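Local coordinates for protein transcriptional regulator containing CBS domains (Streptococcus pneumoniae, PDB 6UOF) that probably regulates transcription, its tandem CBS domains, the part in this chain, being likely to sense a small ligand such as an adenine nucleotide, at residues 49-54 against 71-76; 38-43 against 95-100; 3-8 against 79-84. All blocks are in the same frame, centred on the assembly; numbering follows the deposited sequence.

Interaction 1: residues 49-54 against 71-76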
ATOM      1  N   VAL A  49      -4.780  -6.601   4.927  1.00 11.47           N
ATOM      2  CA  VAL A  49      -6.235  -6.599   5.269  1.00 11.96           C
ATOM      3  C   VAL A  49      -6.911  -5.313   4.785  1.00 11.52           C
ATOM      4  O   VAL A  49      -8.138  -5.216   4.915  1.00 12.71           O
ATOM      5  CB  VAL A  49      -6.421  -6.796   6.779  1.00 12.42           C
ATOM      6  CG1 VAL A  49      -6.068  -8.214   7.195  1.00 12.89           C
ATOM      7  CG2 VAL A  49      -5.649  -5.781   7.605  1.00 12.69           C
ATOM      8  N   GLY A  50      -6.140  -4.365   4.263  1.00 11.39           N
ATOM      9  CA  GLY A  50      -6.716  -3.103   3.778  1.00 11.58           C
ATOM     10  C   GLY A  50      -5.619  -2.129   3.417  1.00 11.40           C
ATOM     11  O   GLY A  50      -4.421  -2.484   3.462  1.00 11.04           O
ATOM     12  N   VAL A  51      -6.031  -0.930   3.039  1.00 11.27           N
ATOM     13  CA  VAL A  51      -5.105   0.184   2.755  1.00 11.45           C
ATOM     14  C   VAL A  51      -5.642   1.410   3.493  1.00 11.94           C
ATOM     15  O   VAL A  51      -6.874   1.517   3.704  1.00 13.37           O
ATOM     16  CB  VAL A  51      -4.971   0.429   1.241  1.00 12.25           C
ATOM     17  CG1 VAL A  51      -4.259  -0.705   0.517  1.00 13.06           C
ATOM     18  CG2 VAL A  51      -6.308   0.733   0.584  1.00 14.33           C
ATOM     19  N   VAL A  52      -4.757   2.286   3.912  1.00 11.41           N
ATOM     20  CA  VAL A  52      -5.196   3.511   4.628  1.00 11.94           C
ATOM     21  C   VAL A  52      -4.675   4.725   3.857  1.00 12.69           C
ATOM     22  O   VAL A  52      -3.478   4.770   3.500  1.00 12.46           O
ATOM     23  CB  VAL A  52      -4.800   3.501   6.119  1.00 13.42           C
ATOM     24  CG1 VAL A  52      -3.307   3.355   6.345  1.00 13.41           C
ATOM     25  CG2 VAL A  52      -5.337   4.713   6.856  1.00 14.97           C
ATOM     26  N   THR A  53      -5.588   5.648   3.570  1.00 13.12           N
ATOM     27  CA  THR A  53      -5.297   6.900   2.824  1.00 13.84           C
ATOM     28  C   THR A  53      -5.690   8.094   3.685  1.00 13.42           C
ATOM     29  O   THR A  53      -6.317   7.933   4.724  1.00 13.65           O
ATOM     30  CB  THR A  53      -6.087   6.936   1.511  1.00 15.49           C
ATOM     31  OG1 THR A  53      -7.462   7.163   1.841  1.00 17.25           O
ATOM     32  CG2 THR A  53      -5.936   5.652   0.723  1.00 16.21           C
HETATM   33  N   MSE A  54      -5.339   9.299   3.240  1.00 13.82           N
HETATM   34  CA  MSE A  54      -5.662  10.480   4.012  1.00 14.36           C
HETATM   35  C   MSE A  54      -7.179  10.692   4.007  1.00 15.23           C
HETATM   36  O   MSE A  54      -7.737  11.199   4.980  1.00 16.30           O
HETATM   37  CB  MSE A  54      -4.904  11.700   3.485  1.00 14.74           C
HETATM   38  CG  MSE A  54      -5.058  12.920   4.364  1.00 15.41           C
HETATM   39 SE   MSE A  54      -4.374  12.778   6.189  1.00 16.10          SE
HETATM   40  CE  MSE A  54      -2.458  12.730   5.835  1.00 16.47           C
ATOM     41  N   SER A  71      -9.580   1.389   4.220  0.50 14.98           N
ATOM     42  CA  SER A  71     -10.328   1.041   3.025  0.50 15.49           C
ATOM     43  C   SER A  71     -10.078  -0.422   2.648  0.50 15.17           C
ATOM     44  O   SER A  71      -9.119  -1.037   3.177  0.50 14.60           O
ATOM     45  CB  SER A  71      -9.913   1.899   1.849  0.50 16.09           C
ATOM     46  OG  SER A  71     -10.181   3.270   2.072  0.50 17.39           O
ATOM     47  N   ARG A  72     -10.895  -0.937   1.726  1.00 15.48           N
ATOM     48  CA  ARG A  72     -10.696  -2.298   1.175  1.00 15.71           C
ATOM     49  C   ARG A  72      -9.500  -2.301   0.219  1.00 16.20           C
ATOM     50  O   ARG A  72      -9.287  -1.306  -0.516  1.00 16.89           O
ATOM     51  CB  ARG A  72     -11.930  -2.759   0.393  1.00 16.32           C
ATOM     52  CG  ARG A  72     -13.236  -2.845   1.177  1.00 17.00           C
ATOM     53  CD  ARG A  72     -13.197  -3.773   2.375  1.00 17.36           C
ATOM     54  NE  ARG A  72     -12.519  -3.174   3.511  1.00 17.42           N
ATOM     55  CZ  ARG A  72     -12.054  -3.835   4.565  1.00 18.42           C
ATOM     56  NH1 ARG A  72     -11.433  -3.175   5.528  1.00 19.40           N
ATOM     57  NH2 ARG A  72     -12.174  -5.145   4.635  1.00 18.52           N
ATOM     58  N   SER A  73      -8.758  -3.401   0.237  1.00 16.55           N
ATOM     59  CA  SER A  73      -7.644  -3.617  -0.714  1.00 18.04           C
ATOM     60  C   SER A  73      -8.059  -4.757  -1.650  1.00 19.20           C
ATOM     61  O   SER A  73      -8.103  -5.917  -1.191  1.00 22.59           O
ATOM     62  CB  SER A  73      -6.380  -3.938   0.016  1.00 19.70           C
ATOM     63  OG  SER A  73      -5.291  -4.011  -0.893  1.00 22.93           O
ATOM     64  N   LEU A  74      -8.391  -4.435  -2.906  0.50 18.84           N
ATOM     65  CA  LEU A  74      -8.831  -5.448  -3.911  0.50 19.63           C
ATOM     66  C   LEU A  74      -7.742  -5.650  -4.973  0.50 18.96           C
ATOM     67  O   LEU A  74      -7.634  -6.772  -5.519  0.50 19.97           O
ATOM     68  CB  LEU A  74     -10.124  -4.961  -4.571  0.50 20.77           C
ATOM     69  CG  LEU A  74     -10.650  -5.846  -5.699  0.50 21.91           C
ATOM     70  CD1 LEU A  74     -11.086  -7.202  -5.162  0.50 22.39           C
ATOM     71  CD2 LEU A  74     -11.803  -5.170  -6.425  0.50 22.76           C
ATOM     72  N   PHE A  75      -7.019  -4.578  -5.306  1.00 17.89           N
ATOM     73  CA  PHE A  75      -5.921  -4.663  -6.294  1.00 17.17           C
ATOM     74  C   PHE A  75      -4.625  -4.971  -5.557  1.00 16.07           C
ATOM     75  O   PHE A  75      -4.158  -4.146  -4.770  1.00 15.62           O
ATOM     76  CB  PHE A  75      -5.863  -3.387  -7.136  1.00 17.22           C
ATOM     77  CG  PHE A  75      -4.850  -3.395  -8.253  1.00 18.24           C
ATOM     78  CD1 PHE A  75      -4.513  -4.568  -8.914  1.00 19.02           C
ATOM     79  CD2 PHE A  75      -4.332  -2.203  -8.724  1.00 20.09           C
ATOM     80  CE1 PHE A  75      -3.599  -4.555  -9.957  1.00 20.17           C
ATOM     81  CE2 PHE A  75      -3.431  -2.191  -9.777  1.00 20.32           C
ATOM     82  CZ  PHE A  75      -3.079  -3.367 -10.393  1.00 20.16           C
ATOM     83  N   LEU A  76      -4.122  -6.175  -5.799  1.00 15.87           N
ATOM     84  CA  LEU A  76      -2.857  -6.680  -5.218  1.00 16.32           C
ATOM     85  C   LEU A  76      -2.038  -7.277  -6.353  1.00 16.08           C
ATOM     86  O   LEU A  76      -2.637  -7.838  -7.289  1.00 18.55           O
ATOM     87  CB  LEU A  76      -3.161  -7.752  -4.171  1.00 16.80           C
ATOM     88  CG  LEU A  76      -3.999  -7.294  -2.984  1.00 17.36           C
ATOM     89  CD1 LEU A  76      -4.487  -8.482  -2.159  1.00 19.08           C
ATOM     90  CD2 LEU A  76      -3.238  -6.309  -2.116  1.00 17.84           C
TER
HETATM   91  O   HOH W   1      -9.376  -5.269   2.343  1.00 18.03           O
HETATM   92  O   HOH W   2      -9.711   6.078   0.751  0.50 26.59           O
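The first torsions of Val51 (chi1 -68°, CG1 anti to the carbonyl carbon) and Ser73 (chi1 -174°, OG anti to its backbone N) place these two groups beside each other; Val51 CG1 lies 3.7 Å from Ser73 OG. The other methyl of Val51, CG2, lies 3.8 Å from Arg72 O and also touches CB of Ser71. Beside them the CA of Gly50 comes within 3.2 Å of Ser71 O. The backbones are joined by a single antiparallel bridge, a hydrogen-bonded pair: Ser71 N gives to Val51 O at 2.8 Å and Val51 N to Ser71 O at 3.1 Å. Strand 48-52 is an edge strand of the small mixed sheet (18-19, 39-42, 48-52) of the first CBS domain, and the bridge adds to its edge residues 71-76, a segment of the second CBS range without regular strand. Two waters extend the pairing: one donates to Val49 O and accepts from Ser73 N, and the other joins Thr53 OG1 to Ser71 OG. Thr53 is the N-cap of helix 54-57, its side chain capping a backbone N there, and Asp56 OD2 accepts from Thr53 N. In the conformer described, Ser71 OG is hydrogen-bonded to the same Asp56 oxygen. The bent Arg72 chain brings NH1 back to 3.9 Å from Val49 O, too long for a bond, with the first water above one guanidinium face, toward its rim.

Interaction 2: residues 38-43 against 95-100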
ATOM      1  N   ARG A  38      -0.485   6.993   1.552  1.00 12.65           N
ATOM      2  CA  ARG A  38      -1.289   5.784   1.269  1.00 12.82           C
ATOM      3  C   ARG A  38      -0.433   4.575   1.623  1.00 12.13           C
ATOM      4  O   ARG A  38       0.638   4.390   1.032  1.00 12.13           O
ATOM      5  CB  ARG A  38      -1.770   5.771  -0.176  1.00 14.27           C
ATOM      6  CG  ARG A  38      -2.600   7.000  -0.510  1.00 16.13           C
ATOM      7  CD  ARG A  38      -3.280   6.951  -1.855  1.00 18.47           C
ATOM      8  NE  ARG A  38      -4.119   8.127  -2.009  1.00 22.63           N
ATOM      9  CZ  ARG A  38      -4.869   8.387  -3.068  1.00 24.37           C
ATOM     10  NH1 ARG A  38      -4.904   7.543  -4.085  1.00 26.45           N
ATOM     11  NH2 ARG A  38      -5.594   9.487  -3.100  1.00 26.98           N
ATOM     12  N   PHE A  39      -0.906   3.809   2.589  1.00 11.09           N
ATOM     13  CA  PHE A  39      -0.089   2.665   3.068  1.00 10.83           C
ATOM     14  C   PHE A  39      -0.882   1.376   3.131  1.00 10.64           C
ATOM     15  O   PHE A  39      -2.076   1.379   3.465  1.00 10.84           O
ATOM     16  CB  PHE A  39       0.448   2.915   4.478  1.00 10.90           C
ATOM     17  CG  PHE A  39       1.311   4.142   4.589  1.00 11.28           C
ATOM     18  CD1 PHE A  39       2.610   4.134   4.104  1.00 11.27           C
ATOM     19  CD2 PHE A  39       0.834   5.313   5.145  1.00 11.43           C
ATOM     20  CE1 PHE A  39       3.400   5.268   4.179  1.00 12.07           C
ATOM     21  CE2 PHE A  39       1.629   6.437   5.236  1.00 12.44           C
ATOM     22  CZ  PHE A  39       2.907   6.418   4.747  1.00 12.39           C
ATOM     23  N   PRO A  40      -0.233   0.214   2.863  1.00 10.30           N
ATOM     24  CA  PRO A  40      -0.876  -1.075   3.112  1.00 10.44           C
ATOM     25  C   PRO A  40      -0.967  -1.300   4.621  1.00 10.16           C
ATOM     26  O   PRO A  40      -0.132  -0.840   5.383  1.00 10.56           O
ATOM     27  CB  PRO A  40       0.082  -2.083   2.476  1.00 10.98           C
ATOM     28  CG  PRO A  40       1.454  -1.416   2.581  1.00 11.39           C
ATOM     29  CD  PRO A  40       1.165   0.065   2.398  1.00 10.48           C
ATOM     30  N   VAL A  41      -1.986  -2.060   5.007  1.00 10.36           N
ATOM     31  CA  VAL A  41      -2.214  -2.431   6.430  1.00 10.30           C
ATOM     32  C   VAL A  41      -2.163  -3.950   6.569  1.00 10.58           C
ATOM     33  O   VAL A  41      -2.825  -4.640   5.789  1.00 10.95           O
ATOM     34  CB  VAL A  41      -3.569  -1.906   6.921  1.00 10.60           C
ATOM     35  CG1 VAL A  41      -3.695  -2.169   8.404  1.00 10.71           C
ATOM     36  CG2 VAL A  41      -3.745  -0.425   6.616  1.00 11.11           C
ATOM     37  N   ILE A  42      -1.401  -4.414   7.560  1.00 10.81           N
ATOM     38  CA  ILE A  42      -1.288  -5.881   7.797  1.00 11.15           C
ATOM     39  C   ILE A  42      -1.866  -6.272   9.155  1.00 11.43           C
ATOM     40  O   ILE A  42      -1.854  -5.482  10.093  1.00 11.78           O
ATOM     41  CB  ILE A  42       0.173  -6.350   7.695  1.00 11.71           C
ATOM     42  CG1 ILE A  42       1.081  -5.664   8.722  1.00 12.14           C
ATOM     43  CG2 ILE A  42       0.669  -6.212   6.273  1.00 12.19           C
ATOM     44  CD1 ILE A  42       2.482  -6.250   8.828  1.00 13.42           C
ATOM     45  N   ASN A  43      -2.307  -7.520   9.226  1.00 11.30           N
ATOM     46  CA  ASN A  43      -2.728  -8.070  10.532  1.00 11.87           C
ATOM     47  C   ASN A  43      -1.528  -8.769  11.185  1.00 12.08           C
ATOM     48  O   ASN A  43      -0.395  -8.718  10.644  1.00 12.21           O
ATOM     49  CB  ASN A  43      -3.959  -8.969  10.395  1.00 12.09           C
ATOM     50  CG  ASN A  43      -3.702 -10.239   9.614  1.00 12.72           C
ATOM     51  OD1 ASN A  43      -2.555 -10.581   9.333  1.00 12.72           O
ATOM     52  ND2 ASN A  43      -4.763 -10.959   9.287  1.00 14.00           N
ATOM     53  N   PHE A  95      -5.156   4.765  -9.319  1.00 14.45           N
ATOM     54  CA  PHE A  95      -4.379   4.361  -8.130  1.00 14.13           C
ATOM     55  C   PHE A  95      -3.061   5.136  -8.060  1.00 13.62           C
ATOM     56  O   PHE A  95      -2.436   5.440  -9.107  1.00 14.45           O
ATOM     57  CB  PHE A  95      -4.018   2.875  -8.202  1.00 14.75           C
ATOM     58  CG  PHE A  95      -5.129   1.923  -7.846  1.00 15.85           C
ATOM     59  CD1 PHE A  95      -6.002   1.431  -8.809  1.00 17.62           C
ATOM     60  CD2 PHE A  95      -5.278   1.493  -6.536  1.00 17.59           C
ATOM     61  CE1 PHE A  95      -6.999   0.531  -8.458  1.00 18.63           C
ATOM     62  CE2 PHE A  95      -6.287   0.610  -6.193  1.00 18.68           C
ATOM     63  CZ  PHE A  95      -7.149   0.141  -7.154  1.00 19.33           C
ATOM     64  N   GLU A  96      -2.594   5.348  -6.835  1.00 13.91           N
ATOM     65  CA  GLU A  96      -1.279   5.983  -6.550  0.60 14.59           C
ATOM     66  C   GLU A  96      -0.295   4.925  -6.052  1.00 13.98           C
ATOM     67  O   GLU A  96       0.911   5.084  -6.181  1.00 13.89           O
ATOM     68  CB  GLU A  96      -1.423   7.065  -5.479  0.60 16.49           C
ATOM     69  CG  GLU A  96      -2.174   8.307  -5.932  0.60 19.00           C
ATOM     70  CD  GLU A  96      -1.350   9.302  -6.732  0.60 20.62           C
ATOM     71  OE1 GLU A  96      -1.748  10.479  -6.778  0.60 26.23           O
ATOM     72  OE2 GLU A  96      -0.297   8.912  -7.279  0.60 24.13           O
HETATM   73  N   MSE A  97      -0.824   3.811  -5.528  1.00 13.55           N
HETATM   74  CA  MSE A  97       0.022   2.795  -4.819  1.00 14.60           C
HETATM   75  C   MSE A  97      -0.721   1.467  -4.902  1.00 14.08           C
HETATM   76  O   MSE A  97      -1.939   1.476  -4.862  1.00 14.83           O
HETATM   77  CB  MSE A  97       0.181   3.229  -3.359  1.00 16.97           C
HETATM   78  CG  MSE A  97       0.956   2.313  -2.427  1.00 18.43           C
HETATM   79 SE   MSE A  97      -0.138   0.895  -1.654  1.00 17.71          SE
HETATM   80  CE  MSE A  97      -1.471   1.666  -0.470  1.00 19.51           C
ATOM     81  N   VAL A  98       0.005   0.372  -5.101  1.00 12.87           N
ATOM     82  CA  VAL A  98      -0.575  -0.963  -5.093  1.00 12.73           C
ATOM     83  C   VAL A  98       0.285  -1.855  -4.207  1.00 11.98           C
ATOM     84  O   VAL A  98       1.513  -1.906  -4.368  1.00 12.00           O
ATOM     85  CB  VAL A  98      -0.695  -1.565  -6.502  1.00 13.46           C
ATOM     86  CG1 VAL A  98      -1.404  -2.914  -6.469  1.00 14.09           C
ATOM     87  CG2 VAL A  98      -1.396  -0.615  -7.458  1.00 14.85           C
ATOM     88  N   PRO A  99      -0.312  -2.577  -3.232  1.00 11.51           N
ATOM     89  CA  PRO A  99       0.477  -3.499  -2.423  1.00 11.94           C
ATOM     90  C   PRO A  99       0.986  -4.708  -3.215  1.00 11.71           C
ATOM     91  O   PRO A  99       0.309  -5.212  -4.099  1.00 12.47           O
ATOM     92  CB  PRO A  99      -0.500  -3.965  -1.342  1.00 12.37           C
ATOM     93  CG  PRO A  99      -1.603  -2.930  -1.347  1.00 12.82           C
ATOM     94  CD  PRO A  99      -1.724  -2.529  -2.801  1.00 12.03           C
ATOM     95  N   VAL A 100       2.198  -5.141  -2.855  1.00 11.46           N
ATOM     96  CA  VAL A 100       2.845  -6.336  -3.455  1.00 11.79           C
ATOM     97  C   VAL A 100       2.803  -7.431  -2.393  1.00 12.07           C
ATOM     98  O   VAL A 100       3.271  -7.168  -1.278  1.00 11.96           O
ATOM     99  CB  VAL A 100       4.287  -6.027  -3.895  1.00 12.09           C
ATOM    100  CG1 VAL A 100       4.951  -7.237  -4.532  1.00 12.82           C
ATOM    101  CG2 VAL A 100       4.335  -4.827  -4.838  1.00 12.51           C
TER
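Met97, a selenomethionine, pushes its terminal methyl against the backbone where Arg38 runs into Pro40, and this is the close-packed part of the contact. Its CG stands anti to the backbone N (chi1 177°), and bends at the next two torsions bring Met97 CE round to 3.7 Å from Phe39 C. Met97 CE also touches Arg38 C and lies 4.2 Å from Pro40 CD. Further along, the two proline rings meet more lightly, Pro40 CB to Pro99 CG at 4.3 Å. The methyl, Phe39 and the two prolines are buried. Toward solvent the packing gives way to a looser pair: the extended side chain of Arg38 passes obliquely over Glu96, whose CG sits over one guanidinium face, 3.4 Å from Arg38 NH1. In the Glu96 conformer described, Arg38 NH1 and Glu96 OE1 stay 5.1 Å apart, with the guanidinium and carboxylate planes 81° from one another; any attraction is probably weak. The axes of strands 39-42 and 97-100 come within 7.5 Å at 35°, each strand in the sheet of its own CBS domain. Across the interface, Val110 of strand 107-112 touches both Pro40 and Met97, Val51 of strand 48-52 touches Met97 and Pro99, and helix 24-34 receives Phe39.

Interaction 3: residues 3-8 against 79-84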
ATOM      1  N   LEU A   3       9.393  -6.599 -18.168  1.00 22.39           N
ATOM      2  CA  LEU A   3       9.390  -5.685 -16.989  1.00 20.63           C
ATOM      3  C   LEU A   3       8.308  -6.121 -15.994  1.00 18.71           C
ATOM      4  O   LEU A   3       7.109  -6.030 -16.317  1.00 19.57           O
ATOM      5  CB  LEU A   3       9.219  -4.227 -17.417  1.00 22.76           C
ATOM      6  CG  LEU A   3       9.361  -3.216 -16.279  1.00 23.93           C
ATOM      7  CD1 LEU A   3      10.723  -3.313 -15.613  1.00 26.10           C
ATOM      8  CD2 LEU A   3       9.122  -1.804 -16.773  1.00 25.64           C
ATOM      9  N   THR A   4       8.748  -6.567 -14.814  1.00 17.10           N
ATOM     10  CA  THR A   4       7.834  -7.058 -13.757  1.00 16.64           C
ATOM     11  C   THR A   4       7.903  -6.181 -12.500  1.00 15.84           C
ATOM     12  O   THR A   4       8.821  -5.367 -12.370  1.00 16.14           O
ATOM     13  CB  THR A   4       8.202  -8.500 -13.397  1.00 17.17           C
ATOM     14  OG1 THR A   4       9.538  -8.422 -12.906  1.00 18.30           O
ATOM     15  CG2 THR A   4       8.117  -9.461 -14.565  1.00 18.70           C
ATOM     16  N   VAL A   5       6.948  -6.392 -11.592  1.00 14.77           N
ATOM     17  CA  VAL A   5       6.887  -5.693 -10.281  1.00 14.95           C
ATOM     18  C   VAL A   5       8.196  -5.869  -9.501  1.00 14.75           C
ATOM     19  O   VAL A   5       8.646  -4.916  -8.854  1.00 14.79           O
ATOM     20  CB  VAL A   5       5.670  -6.215  -9.503  1.00 14.58           C
ATOM     21  CG1 VAL A   5       5.713  -5.846  -8.034  1.00 14.97           C
ATOM     22  CG2 VAL A   5       4.372  -5.741 -10.156  1.00 14.87           C
ATOM     23  N   GLU A   6       8.786  -7.060  -9.560  1.00 15.53           N
ATOM     24  CA  GLU A   6      10.030  -7.325  -8.803  1.00 16.52           C
ATOM     25  C   GLU A   6      11.089  -6.235  -9.048  1.00 16.42           C
ATOM     26  O   GLU A   6      11.783  -5.850  -8.094  1.00 17.31           O
ATOM     27  CB  GLU A   6      10.549  -8.698  -9.231  1.00 18.04           C
ATOM     28  CG  GLU A   6      11.676  -9.227  -8.369  1.00 19.88           C
ATOM     29  CD  GLU A   6      12.065 -10.665  -8.658  1.00 23.00           C
ATOM     30  OE1 GLU A   6      11.741 -11.175  -9.754  1.00 25.08           O
ATOM     31  OE2 GLU A   6      12.705 -11.273  -7.784  1.00 26.19           O
ATOM     32  N   LYS A   7      11.184  -5.742 -10.276  1.00 16.15           N
ATOM     33  CA  LYS A   7      12.257  -4.788 -10.647  1.00 17.20           C
ATOM     34  C   LYS A   7      12.000  -3.372 -10.113  1.00 16.41           C
ATOM     35  O   LYS A   7      12.973  -2.631  -9.963  1.00 18.03           O
ATOM     36  CB  LYS A   7      12.416  -4.812 -12.172  1.00 19.26           C
ATOM     37  CG  LYS A   7      12.761  -6.185 -12.751  1.00 22.35           C
ATOM     38  CD  LYS A   7      13.010  -6.218 -14.246  1.00 25.71           C
ATOM     39  CE  LYS A   7      13.271  -7.614 -14.777  1.00 28.69           C
ATOM     40  NZ  LYS A   7      13.490  -7.604 -16.243  1.00 32.50           N
ATOM     41  N   LEU A   8      10.738  -3.035  -9.806  0.60 15.67           N
ATOM     42  CA  LEU A   8      10.304  -1.649  -9.463  0.60 15.53           C
ATOM     43  C   LEU A   8       9.772  -1.483  -8.041  0.60 14.19           C
ATOM     44  O   LEU A   8       9.680  -0.328  -7.592  0.60 14.09           O
ATOM     45  CB  LEU A   8       9.178  -1.256 -10.424  0.60 17.14           C
ATOM     46  CG  LEU A   8       9.607  -0.736 -11.787  0.60 18.99           C
ATOM     47  CD1 LEU A   8       8.404  -0.590 -12.708  0.60 19.11           C
ATOM     48  CD2 LEU A   8      10.310   0.595 -11.627  0.60 19.57           C
ATOM     49  N   LEU A  79       5.432 -10.382  -7.355  1.00 15.75           N
ATOM     50  CA  LEU A  79       6.747 -10.061  -7.972  1.00 16.24           C
ATOM     51  C   LEU A  79       6.733 -10.339  -9.482  1.00 16.40           C
ATOM     52  O   LEU A  79       7.393  -9.577 -10.216  1.00 16.26           O
ATOM     53  CB  LEU A  79       7.838 -10.877  -7.264  1.00 17.03           C
ATOM     54  CG  LEU A  79       8.066 -10.533  -5.792  1.00 16.83           C
ATOM     55  CD1 LEU A  79       9.125 -11.430  -5.173  1.00 17.84           C
ATOM     56  CD2 LEU A  79       8.452  -9.075  -5.600  1.00 16.83           C
ATOM     57  N   SER A  80       6.056 -11.399  -9.941  1.00 16.27           N
ATOM     58  CA  SER A  80       6.095 -11.764 -11.384  1.00 17.41           C
ATOM     59  C   SER A  80       5.065 -10.985 -12.205  1.00 17.32           C
ATOM     60  O   SER A  80       5.055 -11.162 -13.433  1.00 18.88           O
ATOM     61  CB  SER A  80       5.896 -13.243 -11.577  1.00 17.82           C
ATOM     62  OG  SER A  80       4.575 -13.631 -11.224  1.00 18.78           O
ATOM     63  N   THR A  81       4.259 -10.125 -11.574  1.00 16.93           N
ATOM     64  CA  THR A  81       3.203  -9.406 -12.335  1.00 17.50           C
ATOM     65  C   THR A  81       3.822  -8.441 -13.361  1.00 17.78           C
ATOM     66  O   THR A  81       4.789  -7.722 -13.009  1.00 17.59           O
ATOM     67  CB  THR A  81       2.264  -8.664 -11.380  1.00 17.43           C
ATOM     68  OG1 THR A  81       1.699  -9.617 -10.475  1.00 17.94           O
ATOM     69  CG2 THR A  81       1.172  -7.910 -12.105  1.00 17.60           C
ATOM     70  N   ASN A  82       3.266  -8.434 -14.581  1.00 19.50           N
ATOM     71  CA  ASN A  82       3.678  -7.553 -15.704  1.00 20.84           C
ATOM     72  C   ASN A  82       3.358  -6.095 -15.354  1.00 19.85           C
ATOM     73  O   ASN A  82       2.190  -5.792 -15.029  1.00 19.69           O
ATOM     74  CB  ASN A  82       2.977  -7.942 -17.010  1.00 23.15           C
ATOM     75  CG  ASN A  82       3.539  -7.255 -18.241  1.00 25.83           C
ATOM     76  OD1 ASN A  82       4.084  -6.147 -18.174  1.00 28.16           O
ATOM     77  ND2 ASN A  82       3.375  -7.885 -19.390  1.00 28.46           N
ATOM     78  N   ILE A  83       4.354  -5.214 -15.447  1.00 19.46           N
ATOM     79  CA  ILE A  83       4.151  -3.766 -15.149  1.00 19.47           C
ATOM     80  C   ILE A  83       3.144  -3.155 -16.134  1.00 19.63           C
ATOM     81  O   ILE A  83       2.395  -2.260 -15.698  1.00 18.76           O
ATOM     82  CB  ILE A  83       5.500  -3.018 -15.148  1.00 21.10           C
ATOM     83  CG1 ILE A  83       6.325  -3.375 -13.913  1.00 21.69           C
ATOM     84  CG2 ILE A  83       5.310  -1.517 -15.261  1.00 21.39           C
ATOM     85  CD1 ILE A  83       5.666  -3.012 -12.602  1.00 22.12           C
ATOM     86  N   ALA A  84       3.113  -3.599 -17.395  1.00 20.33           N
ATOM     87  CA  ALA A  84       2.147  -3.044 -18.382  1.00 22.04           C
ATOM     88  C   ALA A  84       0.720  -3.208 -17.848  1.00 21.35           C
ATOM     89  O   ALA A  84      -0.075  -2.268 -17.955  1.00 21.20           O
ATOM     90  CB  ALA A  84       2.303  -3.733 -19.714  1.00 24.20           C
TER
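Ile83 lies at the apolar centre, its branches reaching Leu3, Val5 and Leu8. With chi1 at -72° its CG1 is anti to the carbonyl carbon, and a second bend at chi2 carries Ile83 CD1 to 3.7 Å from Leu8 CD1, in the Leu8 conformer described, and 3.9 Å from Val5 CG2. Leu3 lies across Ile83, Leu3 CG being 3.9 Å from Ile83 CG1. Val5 flanks Thr81, with CG2 against CB; Val5 also reaches Val86 of helix 83-93 and Val100 of strand 97-101. The N-terminal segment thereby packs on the second half of the CBS pair, where helix 83-93 begins, and a single backbone bridge pairs Thr4 with Asn82. Three backbone bonds follow the seam. Ile83 N gives to Leu3 O at 3.0 Å and is nearly straight (176°), Val5 N reaches Thr81 O at 2.9 Å, and Glu6 N gives to Leu79 O at 3.0 Å. Thr4 CA adds a CH...O contact to Thr81 O. At the polar edge Asn82 is the N-cap: its OD1 accepts from Ala84 N at 2.8 Å, while ND2 is bonded to Asp1. Thr81 OG1 turns to Gly78 N, and the CB atoms of Glu6 and Leu79 touch near solvent.

How the interactions relate
Interactions 1 and 2 are neighbours, their centres 6 Å apart, and they share the mixed sheet of the first CBS domain: strands 39-42 and 48-52 are adjacent in it and follow each other in the chain. Interaction 3 lies about 20 Å from the centre of interaction 1 and 16 Å from that of interaction 2, reached through Val100, which packs on Val5 and Leu79. Along the chain interaction 1 is nested within the loops closed by both others, while interactions 2 and 3 cross. Interactions 1 and 2 join the two halves at the centre, while interaction 3 packs the N-terminal segment on the second half, consistent with one compact CBS pair.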